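Local structure of glutathione s-transferase (Haemonchus contortus, 2WS2) at residues A86-I91 with Y147-S152; A156-A161 with E184-N189; P52-D57 with R69-K74. The protein probably catalyses the conjugation of glutathione to electrophilic compounds, giving S-substituted glutathiones, as a two-subunit glutathione transferase. One frame throughout, in Å; residues are numbered along the deposited sequence.

Overall arrangement
Along the chain the order is contact 3, contact 1, contact 2. Contact 3 lies in the thioredoxin-like N-terminal domain. Contacts 1 and 2 belong to the helical C-terminal domain. Contact 1 touches both of the others, with its centre about 12 Å from that of contact 2 and about 19 Å from that of contact 3. Helices 64-75 and 82-100, which follow each other in sequence, join contacts 3 and 1 through a salt bridge from Arg69 to Asp89. Leu148 N probably bonds Asp157 OD1, joining contacts 1 and 2. Contacts 2 and 3 do not touch; their nearest atoms are about 7 Å apart. Contacts 1 and 3 also meet the second subunit, so they lie beside the dimer interface.

Contact 1 of 3, residues A86-I91 with Y147-S152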
ATOM      1  N   ALA A  86      -9.109   4.102   8.880  1.00 22.78           N
ATOM      2  CA  ALA A  86      -8.351   4.751   7.828  1.00 22.72           C
ATOM      3  C   ALA A  86      -7.089   5.214   8.484  1.00 22.06           C
ATOM      4  O   ALA A  86      -6.048   5.280   7.880  1.00 22.11           O
ATOM      5  CB  ALA A  86      -9.101   5.920   7.263  1.00 23.48           C
ATOM      6  N   VAL A  87      -7.212   5.619   9.726  1.00 22.01           N
ATOM      7  CA  VAL A  87      -6.002   6.005  10.485  1.00 22.19           C
ATOM      8  C   VAL A  87      -4.995   4.837  10.495  1.00 22.26           C
ATOM      9  O   VAL A  87      -3.820   5.000  10.204  1.00 22.45           O
ATOM     10  CB  VAL A  87      -6.376   6.508  11.904  1.00 23.06           C
ATOM     11  CG1 VAL A  87      -5.197   6.279  12.923  1.00 24.24           C
ATOM     12  CG2 VAL A  87      -6.834   7.997  11.878  1.00 23.55           C
ATOM     13  N   VAL A  88      -5.500   3.678  10.862  1.00 22.57           N
ATOM     14  CA  VAL A  88      -4.855   2.369  10.877  1.00 23.24           C
ATOM     15  C   VAL A  88      -4.232   2.052   9.528  1.00 22.93           C
ATOM     16  O   VAL A  88      -3.037   1.716   9.457  1.00 23.45           O
ATOM     17  CB  VAL A  88      -5.907   1.294  11.146  1.00 24.01           C
ATOM     18  CG1 VAL A  88      -5.462  -0.095  10.602  1.00 24.95           C
ATOM     19  CG2 VAL A  88      -6.228   1.191  12.652  1.00 25.41           C
ATOM     20  N   ASP A  89      -5.034   2.240   8.466  1.00 22.64           N
ATOM     21  CA  ASP A  89      -4.528   2.123   7.134  1.00 23.08           C
ATOM     22  C   ASP A  89      -3.359   3.074   6.954  1.00 22.92           C
ATOM     23  O   ASP A  89      -2.364   2.639   6.517  1.00 23.54           O
ATOM     24  CB  ASP A  89      -5.641   2.389   6.055  1.00 23.73           C
ATOM     25  CG  ASP A  89      -6.599   1.207   5.894  1.00 24.80           C
ATOM     26  OD1 ASP A  89      -6.265   0.072   6.341  1.00 25.25           O
ATOM     27  OD2 ASP A  89      -7.700   1.364   5.294  1.00 25.79           O
ATOM     28  N   SER A  90      -3.466   4.352   7.335  1.00 22.50           N
ATOM     29  CA  SER A  90      -2.441   5.345   6.977  1.00 23.01           C
ATOM     30  C   SER A  90      -1.100   5.044   7.650  1.00 23.41           C
ATOM     31  O   SER A  90      -0.036   5.358   7.112  1.00 24.29           O
ATOM     32  CB  SER A  90      -2.881   6.779   7.369  1.00 23.11           C
ATOM     33  OG  SER A  90      -2.688   6.985   8.792  1.00 23.02           O
ATOM     34  N   ILE A  91      -1.172   4.509   8.863  1.00 23.35           N
ATOM     35  CA  ILE A  91       0.058   4.065   9.617  1.00 24.54           C
ATOM     36  C   ILE A  91       0.744   2.783   9.032  1.00 25.17           C
ATOM     37  O   ILE A  91       1.924   2.783   8.771  1.00 26.22           O
ATOM     38  CB  ILE A  91      -0.207   3.900  11.139  1.00 25.41           C
ATOM     39  CG1 ILE A  91      -0.684   5.241  11.715  1.00 25.49           C
ATOM     40  CG2 ILE A  91       1.113   3.427  11.861  1.00 27.60           C
ATOM     41  CD1 ILE A  91      -1.094   5.236  13.194  1.00 26.97           C
ATOM     42  N   TYR A 147      -1.220   1.721  22.871  1.00 26.06           N
ATOM     43  CA  TYR A 147      -1.470   1.303  21.444  1.00 25.99           C
ATOM     44  C   TYR A 147      -1.467   2.460  20.448  1.00 26.21           C
ATOM     45  O   TYR A 147      -1.603   3.602  20.824  1.00 24.97           O
ATOM     46  CB  TYR A 147      -2.830   0.620  21.310  1.00 26.85           C
ATOM     47  CG  TYR A 147      -2.983  -0.646  22.112  1.00 29.09           C
ATOM     48  CD1 TYR A 147      -3.789  -0.680  23.241  1.00 31.02           C
ATOM     49  CD2 TYR A 147      -2.323  -1.818  21.740  1.00 31.83           C
ATOM     50  CE1 TYR A 147      -3.934  -1.857  23.997  1.00 31.22           C
ATOM     51  CE2 TYR A 147      -2.452  -2.991  22.491  1.00 32.62           C
ATOM     52  CZ  TYR A 147      -3.252  -3.006  23.618  1.00 34.15           C
ATOM     53  OH  TYR A 147      -3.382  -4.179  24.354  1.00 33.56           O
ATOM     54  N   LEU A 148      -1.374   2.162  19.145  1.00 25.62           N
ATOM     55  CA  LEU A 148      -1.241   3.245  18.182  1.00 24.96           C
ATOM     56  C   LEU A 148      -2.556   3.981  17.910  1.00 24.43           C
ATOM     57  O   LEU A 148      -2.558   5.178  17.633  1.00 23.97           O
ATOM     58  CB  LEU A 148      -0.564   2.784  16.875  1.00 24.48           C
ATOM     59  CG  LEU A 148       0.947   2.523  16.732  1.00 22.62           C
ATOM     60  CD1 LEU A 148       1.157   1.452  15.628  1.00 23.08           C
ATOM     61  CD2 LEU A 148       1.780   3.746  16.417  1.00 22.42           C
ATOM     62  N   VAL A 149      -3.669   3.277  18.024  1.00 24.80           N
ATOM     63  CA  VAL A 149      -4.958   3.771  17.524  1.00 24.56           C
ATOM     64  C   VAL A 149      -6.027   3.115  18.402  1.00 25.21           C
ATOM     65  O   VAL A 149      -6.053   1.902  18.578  1.00 24.81           O
ATOM     66  CB  VAL A 149      -5.130   3.399  16.001  1.00 23.92           C
ATOM     67  CG1 VAL A 149      -6.462   3.874  15.460  1.00 25.65           C
ATOM     68  CG2 VAL A 149      -3.993   3.974  15.188  1.00 21.45           C
ATOM     69  N   GLY A 150      -6.869   3.932  19.014  1.00 27.22           N
ATOM     70  CA  GLY A 150      -7.905   3.420  19.913  1.00 28.68           C
ATOM     71  C   GLY A 150      -7.237   2.780  21.106  1.00 28.82           C
ATOM     72  O   GLY A 150      -6.201   3.259  21.558  1.00 31.00           O
ATOM     73  N   ASP A 151      -7.774   1.667  21.587  1.00 30.00           N
ATOM     74  CA  ASP A 151      -7.185   0.997  22.771  1.00 30.14           C
ATOM     75  C   ASP A 151      -7.317  -0.526  22.804  1.00 30.34           C
ATOM     76  O   ASP A 151      -7.479  -1.141  23.878  1.00 29.75           O
ATOM     77  CB  ASP A 151      -7.754   1.597  24.056  1.00 30.32           C
ATOM     78  CG  ASP A 151      -9.214   1.880  23.964  1.00 30.00           C
ATOM     79  OD1 ASP A 151     -10.026   0.930  23.841  1.00 32.63           O
ATOM     80  OD2 ASP A 151      -9.536   3.078  24.029  1.00 33.66           O
ATOM     81  N   SER A 152      -7.279  -1.130  21.616  1.00 29.30           N
ATOM     82  CA  SER A 152      -7.328  -2.583  21.467  1.00 28.59           C
ATOM     83  C   SER A 152      -6.312  -2.762  20.326  1.00 28.27           C
ATOM     84  O   SER A 152      -5.908  -1.773  19.689  1.00 25.33           O
ATOM     85  CB  SER A 152      -8.751  -3.066  21.088  1.00 29.27           C
ATOM     86  OG  SER A 152      -8.906  -4.512  21.094  1.00 30.43           O
TER
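Val87 meets Val149 at the start of a small apolar interface between helix 82-100 and the loop that leads into helix 155-162. Here the loop packs on the helix within the all-helical C-terminal domain of the glutathione transferase fold. Val87 CG1 touches both methyls of Val149. Val87 CG1 lies 3.4 Å from Val149 CG2, tighter than usual van der Waals contact, and 3.7 Å from Val149 CG1. The carbonyl oxygen of Val87 accepts two bonds, one from Ile91 N in the normal helical pattern and one from Ser90 OG at 2.7 Å. Val88 follows and reaches the same partner from another side. Val88 CG2 sits 3.9 Å from Val149 CG1, and the two side chains lie at about a right angle. Ile91, one turn after Val87, completes the row. Its CG1 is anti to the carbonyl carbon (chi1 -59°), and the extended chain beyond it carries Ile91 CD1 to within 3.7 Å of Val149 CG2. The two side chains run past each other in opposite directions. The other branch, Ile91 CG2, faces Leu148 CD1 at a looser 4.3 Å. Val149 is thus held by three helix residues, and no hydrogen bond crosses the contact. The loop has its own polar support: Asn143 ND2 bonds the carbonyls of Tyr147 and Gly150. Leu148 and Ile91 also pack on Ile139 of helix 118-143, while Val88 touches Phe155. The valine cluster therefore lies where helices 82-100, 118-143 and 155-162 come together.

Contact 2 of 3, residues A156-A161 with E184-N189; sequences ADLYVA and EKVRSN
Val186 packs against Ala161 and Leu158 in the all-helical C-terminal domain of the glutathione transferase fold. It lies near the end of helix 177-186 and fits against the side of helix 155-162. Val186 CB is 3.9 Å from Ala161 CB, and here the CA atoms of the two segments come nearest, at 6.8 Å. A small alanine at this place lets the chains come close. Beyond CB the side chain forks. Val186 CG1 is anti to the backbone N (chi1 -175°), and this takes it to Leu158 CD2 at 3.8 Å. The leucine and valine meet at a slant. Val186 CG2 takes the other direction, resting on Ala161 CB at 3.9 Å and nearing Asp157 CB at 4.2 Å. Leu153 covers Val186 from the loop before helix 155-162, and Leu158 continues toward helix 16-24 of the N-terminal domain.

The polar end of Asp157 serves the start of its own helix. OD2 accepts a bond from Thr154 N, as in the N-capping box known from this family, and OD1 accepts one from His182 NE2. Both carboxylate oxygens of this buried residue therefore have partners.

From Val186 to Asn189 the chain makes a type I turn, and Asn189 is the N-cap of helix 190-198. Ser188 OG reaches back to Lys185 O, just before the turn, at 2.7 Å. Arg187 bends at chi2 and chi3 back toward helix 155-162, and its guanidinium also forms a cation-pi contact with Phe165. Arg187 NH2 ends 3.4 Å from Ala161 O, a weak hydrogen bond with an N-H...O angle of 132°.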
ATOM      1  N   ALA A 156      -2.146  -2.377  12.516  1.00 22.61           N
ATOM      2  CA  ALA A 156      -1.112  -1.347  12.465  1.00 22.55           C
ATOM      3  C   ALA A 156      -0.052  -1.552  13.579  1.00 22.33           C
ATOM      4  O   ALA A 156       1.143  -1.325  13.358  1.00 21.34           O
ATOM      5  CB  ALA A 156      -1.703  -0.006  12.556  1.00 21.71           C
ATOM      6  N   ASP A 157      -0.542  -1.947  14.754  1.00 23.09           N
ATOM      7  CA  ASP A 157       0.299  -2.511  15.829  1.00 23.97           C
ATOM      8  C   ASP A 157       1.106  -3.734  15.356  1.00 24.87           C
ATOM      9  O   ASP A 157       2.312  -3.828  15.602  1.00 25.91           O
ATOM     10  CB  ASP A 157      -0.611  -2.885  17.002  1.00 24.23           C
ATOM     11  CG  ASP A 157      -1.157  -1.653  17.705  1.00 21.99           C
ATOM     12  OD1 ASP A 157      -0.375  -0.751  17.973  1.00 22.47           O
ATOM     13  OD2 ASP A 157      -2.361  -1.572  17.967  1.00 25.29           O
ATOM     14  N   LEU A 158       0.457  -4.649  14.636  1.00 24.74           N
ATOM     15  CA  LEU A 158       1.136  -5.872  14.257  1.00 24.71           C
ATOM     16  C   LEU A 158       2.334  -5.577  13.370  1.00 26.20           C
ATOM     17  O   LEU A 158       3.410  -6.143  13.576  1.00 24.75           O
ATOM     18  CB  LEU A 158       0.175  -6.930  13.708  1.00 24.36           C
ATOM     19  CG  LEU A 158      -0.931  -7.342  14.681  1.00 21.94           C
ATOM     20  CD1 LEU A 158      -1.815  -8.402  14.123  1.00 21.51           C
ATOM     21  CD2 LEU A 158      -0.356  -7.800  16.072  1.00 22.41           C
ATOM     22  N   TYR A 159       2.200  -4.582  12.495  1.00 26.35           N
ATOM     23  CA  TYR A 159       3.209  -4.396  11.454  1.00 27.74           C
ATOM     24  C   TYR A 159       4.461  -3.755  12.018  1.00 26.83           C
ATOM     25  O   TYR A 159       5.570  -4.112  11.659  1.00 26.56           O
ATOM     26  CB  TYR A 159       2.675  -3.520  10.322  1.00 26.47           C
ATOM     27  CG  TYR A 159       2.136  -4.277   9.122  1.00 30.37           C
ATOM     28  CD1 TYR A 159       2.995  -4.854   8.191  1.00 30.60           C
ATOM     29  CD2 TYR A 159       0.763  -4.344   8.878  1.00 32.20           C
ATOM     30  CE1 TYR A 159       2.509  -5.533   7.066  1.00 30.79           C
ATOM     31  CE2 TYR A 159       0.261  -5.027   7.731  1.00 33.36           C
ATOM     32  CZ  TYR A 159       1.138  -5.601   6.846  1.00 31.25           C
ATOM     33  OH  TYR A 159       0.644  -6.278   5.758  1.00 36.34           O
ATOM     34  N   VAL A 160       4.301  -2.767  12.874  1.00 26.61           N
ATOM     35  CA  VAL A 160       5.491  -2.065  13.291  1.00 27.46           C
ATOM     36  C   VAL A 160       6.238  -2.844  14.392  1.00 26.24           C
ATOM     37  O   VAL A 160       7.457  -2.771  14.472  1.00 25.40           O
ATOM     38  CB  VAL A 160       5.240  -0.537  13.568  1.00 28.81           C
ATOM     39  CG1 VAL A 160       3.773  -0.212  13.515  1.00 27.71           C
ATOM     40  CG2 VAL A 160       5.912  -0.029  14.889  1.00 29.02           C
ATOM     41  N   ALA A 161       5.500  -3.616  15.175  1.00 26.13           N
ATOM     42  CA  ALA A 161       6.065  -4.300  16.361  1.00 27.87           C
ATOM     43  C   ALA A 161       6.846  -5.544  15.945  1.00 28.91           C
ATOM     44  O   ALA A 161       7.799  -5.968  16.641  1.00 29.42           O
ATOM     45  CB  ALA A 161       4.954  -4.662  17.368  1.00 26.69           C
ATOM     46  N   GLU A 184       6.907  -4.548  22.852  1.00 27.47           N
ATOM     47  CA  GLU A 184       6.878  -5.481  23.975  1.00 27.53           C
ATOM     48  C   GLU A 184       5.411  -5.721  24.320  1.00 26.25           C
ATOM     49  O   GLU A 184       4.981  -6.860  24.453  1.00 27.45           O
ATOM     50  CB  GLU A 184       7.632  -4.933  25.202  1.00 26.16           C
ATOM     51  CG  GLU A 184       9.110  -5.170  25.190  1.00 29.19           C
ATOM     52  CD  GLU A 184       9.749  -4.868  26.532  1.00 32.31           C
ATOM     53  OE1 GLU A 184      10.410  -5.778  27.071  1.00 31.37           O
ATOM     54  OE2 GLU A 184       9.558  -3.732  27.064  1.00 34.62           O
ATOM     55  N   LYS A 185       4.647  -4.638  24.429  1.00 25.86           N
ATOM     56  CA  LYS A 185       3.214  -4.695  24.805  1.00 25.13           C
ATOM     57  C   LYS A 185       2.364  -5.445  23.790  1.00 23.99           C
ATOM     58  O   LYS A 185       1.491  -6.239  24.149  1.00 23.89           O
ATOM     59  CB  LYS A 185       2.669  -3.263  25.019  1.00 25.84           C
ATOM     60  CG  LYS A 185       1.178  -3.134  25.252  1.00 26.69           C
ATOM     61  CD  LYS A 185       0.711  -1.685  24.957  1.00 26.38           C
ATOM     62  CE  LYS A 185      -0.698  -1.406  25.466  1.00 29.10           C
ATOM     63  NZ  LYS A 185      -1.063  -1.893  26.862  1.00 31.66           N
ATOM     64  N   VAL A 186       2.612  -5.199  22.515  1.00 23.68           N
ATOM     65  CA  VAL A 186       1.926  -6.017  21.461  1.00 24.18           C
ATOM     66  C   VAL A 186       2.226  -7.495  21.611  1.00 24.68           C
ATOM     67  O   VAL A 186       1.315  -8.335  21.723  1.00 25.58           O
ATOM     68  CB  VAL A 186       2.313  -5.521  20.037  1.00 22.83           C
ATOM     69  CG1 VAL A 186       1.520  -6.264  18.933  1.00 22.89           C
ATOM     70  CG2 VAL A 186       2.105  -4.070  19.981  1.00 22.10           C
ATOM     71  N   ARG A 187       3.511  -7.828  21.650  1.00 26.91           N
ATOM     72  CA  ARG A 187       3.912  -9.226  21.704  1.00 28.87           C
ATOM     73  C   ARG A 187       3.735  -9.835  23.092  1.00 30.44           C
ATOM     74  O   ARG A 187       4.066 -10.993  23.283  1.00 30.03           O
ATOM     75  CB  ARG A 187       5.370  -9.413  21.281  1.00 30.32           C
ATOM     76  CG  ARG A 187       5.735  -8.803  19.950  1.00 29.61           C
ATOM     77  CD  ARG A 187       6.708  -9.683  19.276  1.00 29.03           C
ATOM     78  NE  ARG A 187       7.772  -8.900  18.653  1.00 31.10           N
ATOM     79  CZ  ARG A 187       8.921  -8.607  19.252  1.00 35.94           C
ATOM     80  NH1 ARG A 187       9.139  -9.049  20.493  1.00 34.59           N
ATOM     81  NH2 ARG A 187       9.847  -7.879  18.609  1.00 36.04           N
ATOM     82  N   SER A 188       3.216  -9.042  24.036  1.00 31.00           N
ATOM     83  CA  SER A 188       2.929  -9.526  25.377  1.00 30.87           C
ATOM     84  C   SER A 188       1.503 -10.048  25.403  1.00 31.10           C
ATOM     85  O   SER A 188       1.143 -10.875  26.255  1.00 29.10           O
ATOM     86  CB  SER A 188       3.193  -8.438  26.432  1.00 30.23           C
ATOM     87  OG  SER A 188       2.160  -7.469  26.497  1.00 29.75           O
ATOM     88  N   ASN A 189       0.699  -9.581  24.446  1.00 30.24           N
ATOM     89  CA  ASN A 189      -0.565 -10.224  24.139  1.00 31.38           C
ATOM     90  C   ASN A 189      -0.372 -11.754  24.144  1.00 33.20           C
ATOM     91  O   ASN A 189       0.586 -12.251  23.529  1.00 34.49           O
ATOM     92  CB  ASN A 189      -1.058  -9.737  22.761  1.00 31.56           C
ATOM     93  CG  ASN A 189      -2.549  -9.839  22.607  1.00 29.37           C
ATOM     94  OD1 ASN A 189      -3.111 -10.921  22.543  1.00 34.08           O
ATOM     95  ND2 ASN A 189      -3.209  -8.695  22.557  1.00 33.42           N
TER

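Contact 3 of 3, residues P52-D57 with R69-K74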
ATOM      1  N   PRO A  52       1.841 -13.775  -1.037  1.00 22.68           N
ATOM      2  CA  PRO A  52       0.906 -14.713  -0.453  1.00 22.48           C
ATOM      3  C   PRO A  52      -0.448 -14.654  -1.110  1.00 22.84           C
ATOM      4  O   PRO A  52      -0.773 -13.651  -1.750  1.00 23.59           O
ATOM      5  CB  PRO A  52       0.820 -14.246   1.001  1.00 21.95           C
ATOM      6  CG  PRO A  52       1.047 -12.800   0.935  1.00 22.62           C
ATOM      7  CD  PRO A  52       1.951 -12.541  -0.220  1.00 22.32           C
ATOM      8  N   VAL A  53      -1.202 -15.736  -0.978  1.00 22.80           N
ATOM      9  CA  VAL A  53      -2.569 -15.808  -1.450  1.00 21.21           C
ATOM     10  C   VAL A  53      -3.425 -16.451  -0.391  1.00 20.54           C
ATOM     11  O   VAL A  53      -3.109 -17.547   0.090  1.00 21.17           O
ATOM     12  CB  VAL A  53      -2.665 -16.701  -2.703  1.00 21.61           C
ATOM     13  CG1 VAL A  53      -4.110 -17.066  -2.984  1.00 23.08           C
ATOM     14  CG2 VAL A  53      -1.991 -16.002  -3.904  1.00 20.38           C
ATOM     15  N   LEU A  54      -4.525 -15.788  -0.056  1.00 20.52           N
ATOM     16  CA  LEU A  54      -5.585 -16.361   0.747  1.00 21.12           C
ATOM     17  C   LEU A  54      -6.736 -17.049  -0.030  1.00 23.69           C
ATOM     18  O   LEU A  54      -7.252 -16.508  -1.027  1.00 22.19           O
ATOM     19  CB  LEU A  54      -6.183 -15.291   1.652  1.00 20.97           C
ATOM     20  CG  LEU A  54      -7.159 -15.909   2.654  1.00 20.88           C
ATOM     21  CD1 LEU A  54      -6.366 -16.729   3.738  1.00 25.53           C
ATOM     22  CD2 LEU A  54      -8.039 -14.876   3.271  1.00 23.33           C
ATOM     23  N   GLU A  55      -7.158 -18.220   0.457  1.00 24.09           N
ATOM     24  CA  GLU A  55      -8.428 -18.793   0.034  1.00 26.46           C
ATOM     25  C   GLU A  55      -9.465 -18.864   1.132  1.00 28.06           C
ATOM     26  O   GLU A  55      -9.179 -19.334   2.250  1.00 31.46           O
ATOM     27  CB  GLU A  55      -8.253 -20.188  -0.601  1.00 26.33           C
ATOM     28  CG  GLU A  55      -7.276 -20.226  -1.763  1.00 27.83           C
ATOM     29  CD  GLU A  55      -7.384 -21.499  -2.569  1.00 28.32           C
ATOM     30  OE1 GLU A  55      -6.463 -21.752  -3.388  1.00 29.54           O
ATOM     31  OE2 GLU A  55      -8.365 -22.251  -2.365  1.00 26.48           O
ATOM     32  N   VAL A  56     -10.680 -18.429   0.805  1.00 29.54           N
ATOM     33  CA  VAL A  56     -11.823 -18.389   1.741  1.00 29.64           C
ATOM     34  C   VAL A  56     -12.894 -19.221   1.075  1.00 31.13           C
ATOM     35  O   VAL A  56     -13.313 -18.927  -0.057  1.00 31.34           O
ATOM     36  CB  VAL A  56     -12.370 -16.932   1.932  1.00 28.77           C
ATOM     37  CG1 VAL A  56     -13.628 -16.908   2.795  1.00 27.57           C
ATOM     38  CG2 VAL A  56     -11.317 -16.036   2.514  1.00 26.90           C
ATOM     39  N   ASP A  57     -13.338 -20.248   1.784  1.00 31.49           N
ATOM     40  CA  ASP A  57     -14.023 -21.385   1.203  1.00 32.84           C
ATOM     41  C   ASP A  57     -13.817 -21.502  -0.322  1.00 33.53           C
ATOM     42  O   ASP A  57     -14.776 -21.553  -1.084  1.00 34.09           O
ATOM     43  CB  ASP A  57     -15.496 -21.449   1.642  1.00 32.77           C
ATOM     44  CG  ASP A  57     -15.665 -22.010   3.064  1.00 33.93           C
ATOM     45  OD1 ASP A  57     -16.656 -21.655   3.751  1.00 38.56           O
ATOM     46  OD2 ASP A  57     -14.829 -22.807   3.513  1.00 30.50           O
ATOM     47  N   ARG A  69      -5.892  -6.347   5.790  1.00 22.41           N
ATOM     48  CA  ARG A  69      -7.141  -5.538   5.925  1.00 21.21           C
ATOM     49  C   ARG A  69      -8.432  -6.316   5.877  1.00 20.56           C
ATOM     50  O   ARG A  69      -9.361  -6.037   6.663  1.00 21.22           O
ATOM     51  CB  ARG A  69      -7.175  -4.359   4.954  1.00 21.13           C
ATOM     52  CG  ARG A  69      -8.339  -3.400   5.159  1.00 21.63           C
ATOM     53  CD  ARG A  69      -8.198  -2.225   4.242  1.00 20.26           C
ATOM     54  NE  ARG A  69      -6.854  -1.716   4.268  1.00 21.51           N
ATOM     55  CZ  ARG A  69      -5.943  -1.839   3.311  1.00 23.94           C
ATOM     56  NH1 ARG A  69      -6.193  -2.508   2.163  1.00 20.83           N
ATOM     57  NH2 ARG A  69      -4.759  -1.284   3.522  1.00 25.32           N
ATOM     58  N   TYR A  70      -8.478  -7.329   5.019  1.00 20.39           N
ATOM     59  CA  TYR A  70      -9.669  -8.146   4.787  1.00 21.27           C
ATOM     60  C   TYR A  70     -10.022  -9.020   5.995  1.00 23.17           C
ATOM     61  O   TYR A  70     -11.188  -9.134   6.443  1.00 22.43           O
ATOM     62  CB  TYR A  70      -9.432  -9.055   3.551  1.00 20.12           C
ATOM     63  CG  TYR A  70     -10.504 -10.100   3.428  1.00 19.12           C
ATOM     64  CD1 TYR A  70     -11.751  -9.768   2.894  1.00 21.57           C
ATOM     65  CD2 TYR A  70     -10.294 -11.397   3.820  1.00 19.87           C
ATOM     66  CE1 TYR A  70     -12.731 -10.672   2.772  1.00 18.42           C
ATOM     67  CE2 TYR A  70     -11.325 -12.351   3.718  1.00 18.10           C
ATOM     68  CZ  TYR A  70     -12.530 -11.950   3.195  1.00 17.45           C
ATOM     69  OH  TYR A  70     -13.548 -12.802   3.074  1.00 20.12           O
ATOM     70  N   LEU A  71      -8.998  -9.684   6.510  1.00 23.26           N
ATOM     71  CA  LEU A  71      -9.186 -10.506   7.708  1.00 23.57           C
ATOM     72  C   LEU A  71      -9.411  -9.699   8.995  1.00 23.25           C
ATOM     73  O   LEU A  71     -10.232 -10.058   9.831  1.00 23.20           O
ATOM     74  CB  LEU A  71      -7.965 -11.392   7.875  1.00 23.25           C
ATOM     75  CG  LEU A  71      -7.928 -12.633   6.987  1.00 23.36           C
ATOM     76  CD1 LEU A  71      -6.783 -13.468   7.423  1.00 24.43           C
ATOM     77  CD2 LEU A  71      -9.191 -13.415   7.075  1.00 19.14           C
ATOM     78  N   ALA A  72      -8.663  -8.617   9.129  1.00 24.50           N
ATOM     79  CA  ALA A  72      -8.755  -7.682  10.269  1.00 24.71           C
ATOM     80  C   ALA A  72     -10.157  -7.058  10.474  1.00 25.20           C
ATOM     81  O   ALA A  72     -10.673  -7.027  11.599  1.00 22.89           O
ATOM     82  CB  ALA A  72      -7.697  -6.601  10.110  1.00 24.39           C
ATOM     83  N   ARG A  73     -10.765  -6.589   9.364  1.00 24.54           N
ATOM     84  CA  ARG A  73     -12.151  -6.111   9.336  1.00 24.79           C
ATOM     85  C   ARG A  73     -13.134  -7.150   9.806  1.00 24.71           C
ATOM     86  O   ARG A  73     -13.961  -6.883  10.666  1.00 25.66           O
ATOM     87  CB  ARG A  73     -12.567  -5.705   7.904  1.00 25.27           C
ATOM     88  CG  ARG A  73     -12.246  -4.303   7.566  1.00 26.79           C
ATOM     89  CD  ARG A  73     -12.935  -3.872   6.271  1.00 25.62           C
ATOM     90  NE  ARG A  73     -12.272  -2.696   5.737  1.00 24.12           N
ATOM     91  CZ  ARG A  73     -12.630  -2.074   4.623  1.00 27.95           C
ATOM     92  NH1 ARG A  73     -13.682  -2.514   3.902  1.00 23.03           N
ATOM     93  NH2 ARG A  73     -11.939  -1.017   4.236  1.00 20.40           N
ATOM     94  N   LYS A  74     -13.063  -8.344   9.242  1.00 24.66           N
ATOM     95  CA  LYS A  74     -14.058  -9.361   9.590  1.00 25.49           C
ATOM     96  C   LYS A  74     -13.904  -9.832  11.041  1.00 25.20           C
ATOM     97  O   LYS A  74     -14.874 -10.253  11.650  1.00 25.84           O
ATOM     98  CB  LYS A  74     -14.061 -10.549   8.595  1.00 25.15           C
ATOM     99  CG  LYS A  74     -12.925 -11.533   8.727  1.00 25.12           C
ATOM    100  CD  LYS A  74     -12.832 -12.524   7.556  1.00 26.15           C
ATOM    101  CE  LYS A  74     -13.938 -13.525   7.543  1.00 26.73           C
ATOM    102  NZ  LYS A  74     -13.996 -14.141   6.184  1.00 27.73           N
TER
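Val56 and Leu54 make two bumps on one face of strand 53-56, and the ring of Tyr70 comes down from helix 64-75 to meet both. Val56 CG2 pushes to 3.9 Å from Tyr70 CE2. Both methyls of Val56 approach the phenol oxygen from the same side, CG2 at 4.0 Å and CG1 at 4.1 Å from Tyr70 OH. The ring is carried there because Tyr70 CG lies anti to the backbone N (chi1 169°), sending the side chain away from the helix toward the strand. Leu54 fills the hollow between Tyr70 and Leu71. Leu54 CD2 is 4.2 Å from Tyr70 CE2 and equally far from Leu71 CD2. At the margin Lys74 NZ comes 4.4 Å from Val56 CG1 and makes weak hydrogen bonds to Tyr70 OH and, outside the two segments, to Tyr4 OH. The axes of strand and helix stay 11.6 Å apart, and these side chains fill the distance between them.

This is part of the thioredoxin fold, with the characteristic cis peptide before Pro52 at the head of the strand. Strand 53-56 runs antiparallel between 4-9 and 59-62. Leu54 and Leu71 both pack on Phe22 of helix 16-24, and Leu71 and Val56 both touch Tyr4. Farther along helix 64-75, Arg73 forms a salt bridge with Glu85 of the second subunit. The helix thus lies between its own sheet and the dimer partner.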